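Local coordinates for protein Aln2 (Streptomyces sp. CM020, PDB 6P7L) that is a noncanonical member of the SnoaL-like, NTF2-like family that probably takes part in biosynthesis of the polyketide antibiotic alnumycin, at residues Glu136-Thr144 with Ser156-Leu164; Leu36-Tyr44 with Val108-Thr118. One frame throughout, in Å; residues are numbered along the deposited sequence.

Contact 1: residues Glu136-Thr144 with Ser156-Leu164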
loop_
_atom_site.group_PDB
_atom_site.type_symbol
_atom_site.label_atom_id
_atom_site.label_comp_id
_atom_site.label_asym_id
_atom_site.label_seq_id
_atom_site.Cartn_x
_atom_site.Cartn_y
_atom_site.Cartn_z
ATOM N N GLU A 136 -3.979 -9.642 -10.781
ATOM C CA GLU A 136 -4.728 -9.116 -11.913
ATOM C C GLU A 136 -4.062 -7.876 -12.512
ATOM O O GLU A 136 -3.272 -7.193 -11.848
ATOM C CB GLU A 136 -6.159 -8.823 -11.487
ATOM C CG GLU A 136 -6.949 -10.094 -11.219
ATOM C CD GLU A 136 -8.460 -9.871 -11.189
ATOM O OE1 GLU A 136 -8.873 -8.693 -11.068
ATOM O OE2 GLU A 136 -9.205 -10.867 -11.302
ATOM N N PRO A 137 -4.346 -7.585 -13.787
ATOM C CA PRO A 137 -3.760 -6.393 -14.412
ATOM C C PRO A 137 -3.985 -5.158 -13.546
ATOM O O PRO A 137 -5.067 -4.933 -12.988
ATOM C CB PRO A 137 -4.487 -6.283 -15.760
ATOM C CG PRO A 137 -5.258 -7.574 -15.919
ATOM C CD PRO A 137 -5.255 -8.340 -14.680
ATOM N N THR A 138 -2.957 -4.324 -13.465
ATOM C CA THR A 138 -3.115 -3.142 -12.651
ATOM C C THR A 138 -4.054 -2.154 -13.341
ATOM O O THR A 138 -4.283 -2.199 -14.550
ATOM C CB THR A 138 -1.758 -2.530 -12.360
ATOM O OG1 THR A 138 -1.074 -2.294 -13.571
ATOM C CG2 THR A 138 -0.910 -3.462 -11.535
ATOM N N CYS A 139 -4.663 -1.303 -12.521
ATOM C CA CYS A 139 -5.606 -0.282 -12.949
ATOM C C CYS A 139 -5.194 1.073 -12.399
ATOM O O CYS A 139 -4.617 1.187 -11.310
ATOM C CB CYS A 139 -7.041 -0.574 -12.422
ATOM S SG CYS A 139 -7.795 -2.056 -13.111
ATOM N N PHE A 140 -5.561 2.104 -13.134
ATOM C CA PHE A 140 -5.520 3.465 -12.636
ATOM C C PHE A 140 -6.947 3.921 -12.443
ATOM O O PHE A 140 -7.743 3.917 -13.395
ATOM C CB PHE A 140 -4.810 4.383 -13.593
ATOM C CG PHE A 140 -4.501 5.730 -13.005
ATOM C CD1 PHE A 140 -5.413 6.767 -13.058
ATOM C CD2 PHE A 140 -3.295 5.944 -12.373
ATOM C CE1 PHE A 140 -5.114 8.016 -12.526
ATOM C CE2 PHE A 140 -2.988 7.214 -11.821
ATOM C CZ PHE A 140 -3.905 8.224 -11.909
ATOM N N VAL A 141 -7.264 4.318 -11.212
ATOM C CA VAL A 141 -8.633 4.580 -10.795
ATOM C C VAL A 141 -8.780 6.052 -10.441
ATOM O O VAL A 141 -7.906 6.640 -9.788
ATOM C CB VAL A 141 -9.041 3.696 -9.602
ATOM C CG1 VAL A 141 -10.514 3.893 -9.343
ATOM C CG2 VAL A 141 -8.759 2.267 -9.899
ATOM N N ARG A 142 -9.889 6.645 -10.878
ATOM C CA ARG A 142 -10.265 8.001 -10.492
ATOM C C ARG A 142 -11.658 7.953 -9.870
ATOM O O ARG A 142 -12.615 7.488 -10.502
ATOM C CB ARG A 142 -10.225 8.975 -11.676
ATOM C CG ARG A 142 -8.837 9.274 -12.178
ATOM C CD ARG A 142 -8.798 10.518 -13.010
ATOM N NE ARG A 142 -7.417 10.980 -13.172
ATOM C CZ ARG A 142 -6.554 10.491 -14.048
ATOM N NH1 ARG A 142 -6.913 9.513 -14.864
ATOM N NH2 ARG A 142 -5.332 10.988 -14.097
ATOM N N ASP A 143 -11.778 8.462 -8.640
ATOM C CA ASP A 143 -13.044 8.510 -7.930
ATOM C C ASP A 143 -13.441 9.947 -7.610
ATOM O O ASP A 143 -12.590 10.828 -7.451
ATOM C CB ASP A 143 -12.974 7.784 -6.562
ATOM C CG ASP A 143 -12.976 6.279 -6.664
ATOM O OD1 ASP A 143 -13.399 5.728 -7.706
ATOM O OD2 ASP A 143 -12.497 5.667 -5.656
ATOM N N THR A 144 -14.735 10.176 -7.430
ATOM C CA THR A 144 -15.183 11.344 -6.685
ATOM C C THR A 144 -16.010 10.838 -5.512
ATOM O O THR A 144 -16.786 9.870 -5.650
ATOM C CB THR A 144 -16.012 12.342 -7.516
ATOM O OG1 THR A 144 -17.298 11.785 -7.791
ATOM C CG2 THR A 144 -15.290 12.701 -8.791
ATOM N N SER A 156 -18.661 8.751 -8.110
ATOM C CA SER A 156 -18.165 8.401 -9.430
ATOM C C SER A 156 -16.979 7.485 -9.227
ATOM O O SER A 156 -16.213 7.682 -8.286
ATOM C CB SER A 156 -17.697 9.692 -10.209
ATOM O OG SER A 156 -16.895 9.388 -11.340
ATOM N N ARG A 157 -16.841 6.462 -10.065
ATOM C CA ARG A 157 -15.631 5.650 -10.096
ATOM C C ARG A 157 -15.340 5.372 -11.571
ATOM O O ARG A 157 -16.234 4.909 -12.293
ATOM C CB ARG A 157 -15.798 4.346 -9.319
ATOM C CG ARG A 157 -14.617 3.401 -9.455
ATOM C CD ARG A 157 -14.473 2.400 -8.321
ATOM N NE ARG A 157 -14.194 3.112 -7.098
ATOM C CZ ARG A 157 -14.414 2.662 -5.863
ATOM N NH1 ARG A 157 -14.885 1.431 -5.659
ATOM N NH2 ARG A 157 -14.156 3.470 -4.834
ATOM N N VAL A 158 -14.116 5.647 -12.016
ATOM C CA VAL A 158 -13.701 5.367 -13.400
ATOM C C VAL A 158 -12.429 4.531 -13.347
ATOM O O VAL A 158 -11.426 4.966 -12.776
ATOM C CB VAL A 158 -13.454 6.662 -14.192
ATOM C CG1 VAL A 158 -12.958 6.356 -15.620
ATOM C CG2 VAL A 158 -14.716 7.535 -14.234
ATOM N N ILE A 159 -12.461 3.344 -13.933
ATOM C CA ILE A 159 -11.342 2.403 -13.904
ATOM C C ILE A 159 -10.720 2.349 -15.295
ATOM O O ILE A 159 -11.425 2.090 -16.276
ATOM C CB ILE A 159 -11.816 1.006 -13.473
ATOM C CG1 ILE A 159 -12.334 1.068 -12.028
ATOM C CG2 ILE A 159 -10.706 -0.003 -13.612
ATOM C CD1 ILE A 159 -13.148 -0.120 -11.630
ATOM N N GLU A 160 -9.414 2.608 -15.391
ATOM C CA GLU A 160 -8.666 2.427 -16.636
ATOM C C GLU A 160 -7.747 1.233 -16.416
ATOM O O GLU A 160 -6.895 1.270 -15.517
ATOM C CB GLU A 160 -7.867 3.684 -17.003
ATOM C CG GLU A 160 -8.768 4.843 -17.433
ATOM C CD GLU A 160 -7.995 6.054 -17.898
ATOM O OE1 GLU A 160 -6.787 5.918 -18.183
ATOM O OE2 GLU A 160 -8.598 7.142 -17.987
ATOM N N ARG A 161 -7.944 0.163 -17.184
ATOM C CA ARG A 161 -7.147 -1.040 -16.989
ATOM C C ARG A 161 -5.878 -0.970 -17.819
ATOM O O ARG A 161 -5.928 -0.674 -19.023
ATOM C CB ARG A 161 -7.942 -2.298 -17.336
ATOM C CG ARG A 161 -7.685 -3.370 -16.280
ATOM C CD ARG A 161 -8.655 -4.478 -16.367
ATOM N NE ARG A 161 -8.280 -5.369 -17.451
ATOM C CZ ARG A 161 -9.080 -6.278 -17.983
ATOM N NH1 ARG A 161 -10.318 -6.417 -17.533
ATOM N NH2 ARG A 161 -8.634 -7.044 -18.961
ATOM N N ASP A 162 -4.735 -1.215 -17.168
ATOM C CA ASP A 162 -3.466 -0.938 -17.824
ATOM C C ASP A 162 -3.237 -1.847 -19.015
ATOM O O ASP A 162 -2.585 -1.426 -19.975
ATOM C CB ASP A 162 -2.322 -1.072 -16.824
ATOM C CG ASP A 162 -2.203 0.140 -15.886
ATOM O OD1 ASP A 162 -2.473 1.271 -16.358
ATOM O OD2 ASP A 162 -1.781 -0.043 -14.698
ATOM N N ASP A 163 -3.738 -3.095 -18.988
ATOM C CA ASP A 163 -3.537 -3.941 -20.161
ATOM C C ASP A 163 -4.283 -3.371 -21.373
ATOM O O ASP A 163 -3.774 -3.401 -22.499
ATOM C CB ASP A 163 -3.961 -5.379 -19.885
ATOM C CG ASP A 163 -5.400 -5.513 -19.479
ATOM O OD1 ASP A 163 -5.892 -4.687 -18.684
ATOM O OD2 ASP A 163 -6.018 -6.475 -19.973
ATOM N N LEU A 164 -5.481 -2.832 -21.149
ATOM C CA LEU A 164 -6.258 -2.234 -22.229
ATOM C C LEU A 164 -5.582 -0.979 -22.753
ATOM O O LEU A 164 -5.572 -0.740 -23.971
ATOM C CB LEU A 164 -7.674 -1.937 -21.737
ATOM C CG LEU A 164 -8.530 -3.171 -21.437
ATOM C CD1 LEU A 164 -9.952 -2.767 -20.988
ATOM C CD2 LEU A 164 -8.602 -4.115 -22.622
HETATM O O HOH W 1 -9.194 6.215 -14.405
HETATM O O HOH W 2 -9.890 8.503 -15.612
#

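Contact 2: residues Leu36-Tyr44 with Val108-Thr118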
loop_
_atom_site.group_PDB
_atom_site.type_symbol
_atom_site.label_atom_id
_atom_site.label_comp_id
_atom_site.label_asym_id
_atom_site.label_seq_id
_atom_site.Cartn_x
_atom_site.Cartn_y
_atom_site.Cartn_z
ATOM N N LEU A 36 -9.271 14.784 6.537
ATOM C CA LEU A 36 -9.851 14.272 5.297
ATOM C C LEU A 36 -9.081 13.067 4.795
ATOM O O LEU A 36 -9.673 12.060 4.391
ATOM C CB LEU A 36 -9.886 15.350 4.202
ATOM C CG LEU A 36 -10.445 14.821 2.878
ATOM C CD1 LEU A 36 -11.913 14.430 3.133
ATOM C CD2 LEU A 36 -10.357 15.825 1.787
ATOM N N TYR A 37 -7.744 13.152 4.806
ATOM C CA TYR A 37 -6.936 12.025 4.344
ATOM C C TYR A 37 -7.240 10.754 5.139
ATOM O O TYR A 37 -7.487 9.675 4.563
ATOM C CB TYR A 37 -5.461 12.377 4.438
ATOM C CG TYR A 37 -4.613 11.319 3.844
ATOM C CD1 TYR A 37 -4.383 11.295 2.467
ATOM C CD2 TYR A 37 -4.081 10.309 4.622
ATOM C CE1 TYR A 37 -3.615 10.320 1.902
ATOM C CE2 TYR A 37 -3.310 9.304 4.046
ATOM C CZ TYR A 37 -3.088 9.337 2.684
ATOM O OH TYR A 37 -2.341 8.353 2.063
ATOM N N VAL A 38 -7.260 10.872 6.467
ATOM C CA VAL A 38 -7.568 9.720 7.299
ATOM C C VAL A 38 -8.965 9.203 6.975
ATOM O O VAL A 38 -9.175 7.992 6.856
ATOM C CB VAL A 38 -7.418 10.084 8.781
ATOM C CG1 VAL A 38 -7.972 9.002 9.697
ATOM C CG2 VAL A 38 -5.942 10.329 9.110
ATOM N N GLU A 39 -9.932 10.114 6.819
ATOM C CA GLU A 39 -11.309 9.725 6.520
ATOM C C GLU A 39 -11.392 8.936 5.216
ATOM O O GLU A 39 -12.140 7.947 5.120
ATOM C CB GLU A 39 -12.185 10.962 6.438
ATOM C CG GLU A 39 -13.657 10.632 6.362
ATOM C CD GLU A 39 -14.539 11.839 6.288
ATOM O OE1 GLU A 39 -14.038 12.973 6.029
ATOM O OE2 GLU A 39 -15.753 11.640 6.516
ATOM N N VAL A 40 -10.640 9.376 4.199
ATOM C CA VAL A 40 -10.592 8.690 2.914
ATOM C C VAL A 40 -9.978 7.299 3.057
ATOM O O VAL A 40 -10.504 6.320 2.512
ATOM C CB VAL A 40 -9.832 9.549 1.881
ATOM C CG1 VAL A 40 -9.537 8.759 0.605
ATOM C CG2 VAL A 40 -10.618 10.805 1.540
ATOM N N THR A 41 -8.874 7.171 3.798
ATOM C CA THR A 41 -8.277 5.838 3.932
ATOM C C THR A 41 -9.247 4.873 4.593
ATOM O O THR A 41 -9.278 3.679 4.256
ATOM C CB THR A 41 -6.974 5.834 4.738
ATOM O OG1 THR A 41 -7.217 6.048 6.144
ATOM C CG2 THR A 41 -5.966 6.860 4.206
ATOM N N GLN A 42 -10.017 5.362 5.556
ATOM C CA GLN A 42 -10.938 4.493 6.293
ATOM C C GLN A 42 -12.143 4.141 5.432
ATOM O O GLN A 42 -12.652 3.017 5.495
ATOM C CB GLN A 42 -11.370 5.159 7.605
ATOM C CG GLN A 42 -10.193 5.416 8.543
ATOM C CD GLN A 42 -9.419 4.144 8.814
ATOM O OE1 GLN A 42 -9.887 3.256 9.533
ATOM N NE2 GLN A 42 -8.283 4.000 8.128
ATOM N N PHE A 43 -12.636 5.100 4.642
ATOM C CA PHE A 43 -13.712 4.803 3.704
ATOM C C PHE A 43 -13.326 3.666 2.763
ATOM O O PHE A 43 -14.078 2.706 2.577
ATOM C CB PHE A 43 -14.054 6.052 2.899
ATOM C CG PHE A 43 -15.071 5.803 1.808
ATOM C CD1 PHE A 43 -16.422 5.746 2.083
ATOM C CD2 PHE A 43 -14.643 5.636 0.496
ATOM C CE1 PHE A 43 -17.331 5.532 1.064
ATOM C CE2 PHE A 43 -15.534 5.398 -0.504
ATOM C CZ PHE A 43 -16.886 5.345 -0.220
ATOM N N TYR A 44 -12.150 3.754 2.169
ATOM C CA TYR A 44 -11.755 2.766 1.172
ATOM C C TYR A 44 -11.445 1.406 1.807
ATOM O O TYR A 44 -11.772 0.356 1.229
ATOM C CB TYR A 44 -10.539 3.279 0.417
ATOM C CG TYR A 44 -10.803 4.277 -0.663
ATOM C CD1 TYR A 44 -11.808 4.077 -1.599
ATOM C CD2 TYR A 44 -10.074 5.450 -0.739
ATOM C CE1 TYR A 44 -12.046 5.006 -2.595
ATOM C CE2 TYR A 44 -10.284 6.341 -1.739
ATOM C CZ TYR A 44 -11.262 6.149 -2.659
ATOM O OH TYR A 44 -11.509 7.055 -3.655
ATOM N N VAL A 108 -5.326 12.891 -3.244
ATOM C CA VAL A 108 -6.596 13.305 -2.648
ATOM C C VAL A 108 -6.710 14.823 -2.764
ATOM O O VAL A 108 -5.815 15.539 -2.306
ATOM C CB VAL A 108 -6.702 12.878 -1.161
ATOM C CG1 VAL A 108 -8.020 13.407 -0.587
ATOM C CG2 VAL A 108 -6.589 11.385 -1.014
ATOM N N GLU A 109 -7.815 15.321 -3.332
ATOM C CA GLU A 109 -8.043 16.758 -3.460
ATOM C C GLU A 109 -9.463 17.041 -3.009
ATOM O O GLU A 109 -10.375 16.324 -3.420
ATOM C CB GLU A 109 -7.854 17.215 -4.925
ATOM N N GLU A 110 -9.640 18.091 -2.204
ATOM C CA GLU A 110 -10.960 18.514 -1.738
ATOM C C GLU A 110 -11.347 19.821 -2.408
ATOM O O GLU A 110 -10.596 20.802 -2.344
ATOM C CB GLU A 110 -10.996 18.689 -0.215
ATOM C CG GLU A 110 -12.422 18.824 0.355
ATOM C CD GLU A 110 -12.477 19.055 1.870
ATOM O OE1 GLU A 110 -13.604 19.095 2.398
ATOM O OE2 GLU A 110 -11.422 19.220 2.526
ATOM N N ALA A 111 -12.521 19.846 -3.014
ATOM C CA ALA A 111 -13.024 21.077 -3.607
ATOM C C ALA A 111 -13.676 21.950 -2.542
ATOM O O ALA A 111 -13.999 21.503 -1.445
ATOM C CB ALA A 111 -14.002 20.742 -4.727
ATOM N N ASP A 112 -13.861 23.226 -2.878
ATOM C CA ASP A 112 -14.424 24.156 -1.905
ATOM C C ASP A 112 -15.802 23.715 -1.425
ATOM O O ASP A 112 -16.203 24.062 -0.308
ATOM C CB ASP A 112 -14.476 25.556 -2.508
ATOM C CG ASP A 112 -13.094 26.114 -2.780
ATOM O OD1 ASP A 112 -12.115 25.567 -2.231
ATOM O OD2 ASP A 112 -12.980 27.090 -3.544
ATOM N N ASP A 113 -16.538 22.936 -2.221
ATOM C CA ASP A 113 -17.844 22.471 -1.774
ATOM C C ASP A 113 -17.799 21.118 -1.069
ATOM O O ASP A 113 -18.856 20.535 -0.796
ATOM C CB ASP A 113 -18.813 22.410 -2.952
ATOM C CG ASP A 113 -18.554 21.238 -3.879
ATOM O OD1 ASP A 113 -17.532 20.527 -3.736
ATOM O OD2 ASP A 113 -19.392 21.023 -4.772
ATOM N N GLY A 114 -16.617 20.627 -0.719
ATOM C CA GLY A 114 -16.507 19.364 -0.027
ATOM C C GLY A 114 -16.385 18.146 -0.918
ATOM O O GLY A 114 -16.139 17.043 -0.412
ATOM N N THR A 115 -16.541 18.296 -2.223
ATOM C CA THR A 115 -16.337 17.162 -3.110
ATOM C C THR A 115 -14.866 16.760 -3.108
ATOM O O THR A 115 -13.964 17.607 -3.199
ATOM C CB THR A 115 -16.779 17.505 -4.532
ATOM O OG1 THR A 115 -18.169 17.855 -4.515
ATOM C CG2 THR A 115 -16.559 16.309 -5.417
ATOM N N VAL A 116 -14.631 15.461 -3.011
ATOM C CA VAL A 116 -13.291 14.893 -2.938
ATOM C C VAL A 116 -12.973 14.121 -4.209
ATOM O O VAL A 116 -13.763 13.280 -4.650
ATOM C CB VAL A 116 -13.146 13.979 -1.706
ATOM C CG1 VAL A 116 -11.764 13.405 -1.689
ATOM C CG2 VAL A 116 -13.481 14.744 -0.440
ATOM N N SER A 117 -11.829 14.418 -4.820
ATOM C CA SER A 117 -11.361 13.705 -6.007
ATOM C C SER A 117 -10.128 12.909 -5.611
ATOM O O SER A 117 -9.214 13.461 -4.987
ATOM C CB SER A 117 -11.008 14.680 -7.148
ATOM O OG SER A 117 -12.144 15.368 -7.617
ATOM N N THR A 118 -10.093 11.635 -5.980
ATOM C CA THR A 118 -8.910 10.819 -5.762
ATOM C C THR A 118 -8.477 10.128 -7.056
ATOM O O THR A 118 -9.261 9.926 -7.994
ATOM C CB THR A 118 -9.127 9.763 -4.663
ATOM O OG1 THR A 118 -9.994 8.743 -5.177
ATOM C CG2 THR A 118 -9.709 10.373 -3.369
#

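Contact 1: residues Glu136-Thr144 with Ser156-Leu164
Asp143 and Arg157, on adjacent antiparallel strands, lie side by side on one sheet face and carry the main charged contact. The arginine grips side-on: NE meets Asp143 OD1 at 2.8 Å, within the guanidinium plane and on the syn side, while NH2 reaches OD2 at 2.9 Å from above the carboxylate plane. The bend at chi3 of Arg157 (-65°) folds the long chain back alongside the short aspartate. Further partners hold this buried pair: Tyr44 and Tyr120 bond to Asp143 OD2, Gln47 takes Arg157 NH2, and a glycerol, probably from the crystallisation liquor, hydrogen-bonds to Arg157 NH1.

Apolar contacts share that face. Cys139 SG touches Ile159 CG2 at 3.6 Å and Arg161 CG, the small thiol letting both pack on it, and Val141 CG1 crosses Arg157 CG obliquely at 4.1 Å. On the other face, a water joins Arg142 NH1 to Glu160 OE2, charges too far apart for a salt bridge.

At the start of helix 162-168, Thr138 OG1 donates to the anti lone pair of Asp162 OD2 (2.6 Å), and Asp162 N returns a bond to Thr138 O. From the second subunit, Arg100 pairs with Asp162 and Thr127 OG1 with Thr138 OG1.

Backbone bonds pair Phe140 with Glu160, Arg142 with Val158 and Thr144 with Ser156, the antiparallel hairpin of strands 133-148 and 151-161 in the curved NTF2-like sheet.

Contact 2: residues Leu36-Tyr44 with Val108-Thr118
Leu36 pushes both of its methyls into the paired strands. The extended Glu110 passes across CD2, its CB, CG, CD and OE2 all within 3.9 Å, while CD1 meets Val116 CG2 tip to tip at 3.9 Å. With CG anti to the backbone N (chi1 178°), the leucine carries its fork from the helix to the sheet. Glu110 offers it aliphatic carbons, a use that suits a glutamate at the exposed edge of the contact. One turn further along the helix, beta-branched Val40 spreads CG2 to Val108 CG1 and Val116 CG1, and CG1 to Thr118 CG2, all at 4.2-4.3 Å. Val108 also turns its other methyl, CG2, to Tyr37 CD1 at 4.1 Å, the two side chains crossing at about a right angle.

Leu36, Val40 and Tyr44, spaced four residues apart, form the stripe by which helix 34-52 lies on the sheet, the long N-terminal helix packed on a curved sheet that characterises the NTF2-like cone. At the inner end of the stripe chemistry turns polar: Thr118 OG1 donates to Tyr44 OH at 2.7 Å, arriving at the ring edge near its plane. With Asp143 already holding that phenol, Tyr44 is the middle of a chain of hydroxyls and carboxylate.

Behind this first shell, Glu109 and Ser117 exchange backbone hydrogen bonds that hold the strands together. The type I turn from Ala111 to Gly114 joins them; Asp113 OD1 accepts from both Thr115 N and Thr115 OG1, an Asx turn, and Gly114 takes a positive phi of 89° that a side chain would hinder. On the far side of the helix, Gln42 hydrogen-bonds to backbone atoms of Met106 and Val108 of the third subunit.

Contact 1 joins neighbouring strands of the sheet and relies on backbone hydrogen bonds, a buried salt bridge and a water-linked charge pair on the face of Arg142 and Glu160; contact 2 lays a helix on the sheet and relies chiefly on apolar methyls. Most touching residues of contact 2 are buried, whereas contact 1 is partly buried, though its centre lies nearer the middle of the chain. Strands 116-127 and 133-148 are neighbours, and the contacts meet there: Asp143 N lies 3.0 Å from Thr118 O, a probable hydrogen bond. Through Tyr44 and Asp143 the polar end of contact 2 runs into the charged pair of contact 1. Both contacts also touch the second subunit.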